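Local coordinates for gamma-glutamyltranspeptidase (Streptomyces lincolnensis, PDB 6J3A), which is an LmbA-like homologue of gamma-glutamyltranspeptidases in the Ntn-hydrolase superfamily and probably acts as an enzyme on a substrate that is not firmly known, at residues 276-281 and 311-316. Numbering follows the deposited sequence.
Sequences WSQGPV and LAMADR
The side chain of Val-281 is turned so that CG2 lies roughly anti to the backbone N (chi1 86° for CG1), which sets this one methyl against the helix of 311-316. There CG2 packs 3.7 Å from CB of Ala-312 and 3.8 Å from SD of Met-313, with CB of Arg-316 also touching it. It comes to 3.2 Å from the carbonyl O of Ala-312, an oxygen already engaged by the backbone N of Arg-316. Valine's beta-branch presents one methyl to the helix, and the small Ala-312 lets the chains come close, CA of Val-281 lying 5.8 Å from CA of Ala-312.

Arg-316 leaves its helix with CG anti to the backbone N (chi1 -175°), and its chain then bends at chi3 and crosses the Gln-278 side chain at a slant, with CD of Arg-316 3.8 Å from CB of Gln-278. The amide and guanidinium planes are inclined by 58°. Met-313, flexible, lays its CE methyl over the rim of one guanidinium face. The charge itself is met by Asp-504, which forms a salt bridge with NH2 and would help fix the group's rotation.

In 276-281 a serine suits the turn: OG of Ser-277 accepts a capping bond from N of Gly-279 (2.8 Å) and is also hydrogen-bonded to O of Gly-274, tying the turn to the residues before it. Pro-280, lacking an N-H to be satisfied, fits the turn that follows, while N of Val-281 bonds to O of Gln-278 (2.8 Å).

The Ntn-hydrolase fold stacks helices on beta-sheets, and this buried packing joins the approach to helix 280-288 and its beginning, reached soon after strand 268-272, to the later part of the long helix 299-319, with helix 506-519 also packing against Gln-278 and Val-281.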
loop_
_atom_site.group_PDB
_atom_site.type_symbol
_atom_site.label_atom_id
_atom_site.label_comp_id
_atom_site.label_asym_id
_atom_site.label_seq_id
_atom_site.Cartn_x
_atom_site.Cartn_y
_atom_site.Cartn_z
ATOM N N TRP A 276 -6.169 -15.059 -30.464
ATOM C CA TRP A 276 -7.582 -14.802 -30.098
ATOM C C TRP A 276 -7.722 -13.650 -29.067
ATOM O O TRP A 276 -8.807 -13.085 -28.902
ATOM C CB TRP A 276 -8.294 -16.076 -29.590
ATOM C CG TRP A 276 -7.607 -16.739 -28.443
ATOM C CD1 TRP A 276 -6.713 -17.758 -28.522
ATOM C CD2 TRP A 276 -7.732 -16.419 -27.048
ATOM N NE1 TRP A 276 -6.261 -18.099 -27.266
ATOM C CE2 TRP A 276 -6.871 -17.295 -26.342
ATOM C CE3 TRP A 276 -8.488 -15.484 -26.323
ATOM C CZ2 TRP A 276 -6.747 -17.268 -24.945
ATOM C CZ3 TRP A 276 -8.361 -15.454 -24.921
ATOM C CH2 TRP A 276 -7.500 -16.344 -24.254
ATOM N N SER A 277 -6.639 -13.341 -28.355
ATOM C CA SER A 277 -6.507 -12.087 -27.626
ATOM C C SER A 277 -5.642 -11.121 -28.439
ATOM O O SER A 277 -5.059 -11.508 -29.441
ATOM C CB SER A 277 -5.868 -12.347 -26.263
ATOM O OG SER A 277 -4.465 -12.536 -26.385
ATOM N N GLN A 278 -5.532 -9.874 -27.989
ATOM C CA GLN A 278 -4.499 -8.962 -28.519
ATOM C C GLN A 278 -3.094 -9.265 -27.970
ATOM O O GLN A 278 -2.127 -8.583 -28.339
ATOM C CB GLN A 278 -4.842 -7.490 -28.230
ATOM C CG GLN A 278 -4.780 -7.068 -26.755
ATOM C CD GLN A 278 -4.839 -5.557 -26.539
ATOM O OE1 GLN A 278 -5.374 -5.096 -25.537
ATOM N NE2 GLN A 278 -4.266 -4.783 -27.460
ATOM N N GLY A 279 -2.986 -10.253 -27.079
ATOM C CA GLY A 279 -1.742 -10.568 -26.364
ATOM C C GLY A 279 -0.471 -10.477 -27.182
ATOM O O GLY A 279 0.473 -9.761 -26.809
ATOM N N PRO A 280 -0.445 -11.185 -28.319
ATOM C CA PRO A 280 0.706 -11.176 -29.210
ATOM C C PRO A 280 1.179 -9.826 -29.755
ATOM O O PRO A 280 2.314 -9.748 -30.218
ATOM C CB PRO A 280 0.249 -12.083 -30.339
ATOM C CG PRO A 280 -0.616 -13.083 -29.651
ATOM C CD PRO A 280 -1.406 -12.234 -28.705
ATOM N N VAL A 281 0.353 -8.783 -29.681
ATOM C CA VAL A 281 0.746 -7.465 -30.177
ATOM C C VAL A 281 1.888 -6.840 -29.359
ATOM O O VAL A 281 2.657 -6.028 -29.889
ATOM C CB VAL A 281 -0.469 -6.509 -30.290
ATOM C CG1 VAL A 281 -0.770 -5.784 -28.982
ATOM C CG2 VAL A 281 -0.238 -5.494 -31.399
ATOM N N LEU A 311 2.482 -0.063 -36.105
ATOM C CA LEU A 311 2.695 -1.150 -37.051
ATOM C C LEU A 311 2.255 -2.491 -36.479
ATOM O O LEU A 311 1.737 -3.327 -37.210
ATOM C CB LEU A 311 4.166 -1.217 -37.472
ATOM C CG LEU A 311 4.762 0.024 -38.152
ATOM C CD1 LEU A 311 6.266 -0.126 -38.299
ATOM C CD2 LEU A 311 4.125 0.287 -39.506
ATOM N N ALA A 312 2.467 -2.709 -35.184
ATOM C CA ALA A 312 2.030 -3.962 -34.553
ATOM C C ALA A 312 0.512 -4.016 -34.447
ATOM O O ALA A 312 -0.071 -5.078 -34.616
ATOM C CB ALA A 312 2.669 -4.148 -33.186
ATOM N N MET A 313 -0.118 -2.873 -34.181
ATOM C CA MET A 313 -1.582 -2.788 -34.074
ATOM C C MET A 313 -2.283 -3.029 -35.407
ATOM O O MET A 313 -3.332 -3.663 -35.470
ATOM C CB MET A 313 -1.990 -1.430 -33.500
ATOM C CG MET A 313 -1.720 -1.295 -32.011
ATOM S SD MET A 313 -2.551 -2.522 -30.964
ATOM C CE MET A 313 -3.740 -1.479 -30.142
ATOM N N ALA A 314 -1.686 -2.515 -36.469
ATOM C CA ALA A 314 -2.146 -2.756 -37.831
ATOM C C ALA A 314 -2.211 -4.239 -38.130
ATOM O O ALA A 314 -3.178 -4.721 -38.718
ATOM C CB ALA A 314 -1.213 -2.070 -38.815
ATOM N N ASP A 315 -1.164 -4.943 -37.722
ATOM C CA ASP A 315 -1.083 -6.392 -37.895
ATOM C C ASP A 315 -2.120 -7.087 -37.023
ATOM O O ASP A 315 -2.739 -8.046 -37.460
ATOM C CB ASP A 315 0.330 -6.918 -37.583
ATOM C CG ASP A 315 1.279 -6.864 -38.795
ATOM O OD1 ASP A 315 0.833 -6.581 -39.938
ATOM O OD2 ASP A 315 2.493 -7.135 -38.592
ATOM N N ARG A 316 -2.313 -6.585 -35.801
ATOM C CA ARG A 316 -3.392 -7.048 -34.921
ATOM C C ARG A 316 -4.771 -6.997 -35.604
ATOM O O ARG A 316 -5.519 -7.976 -35.603
ATOM C CB ARG A 316 -3.424 -6.227 -33.642
ATOM C CG ARG A 316 -4.447 -6.715 -32.624
ATOM C CD ARG A 316 -4.716 -5.689 -31.543
ATOM N NE ARG A 316 -5.715 -4.694 -31.948
ATOM C CZ ARG A 316 -6.332 -3.844 -31.129
ATOM N NH1 ARG A 316 -7.224 -2.985 -31.616
ATOM N NH2 ARG A 316 -6.089 -3.853 -29.824
#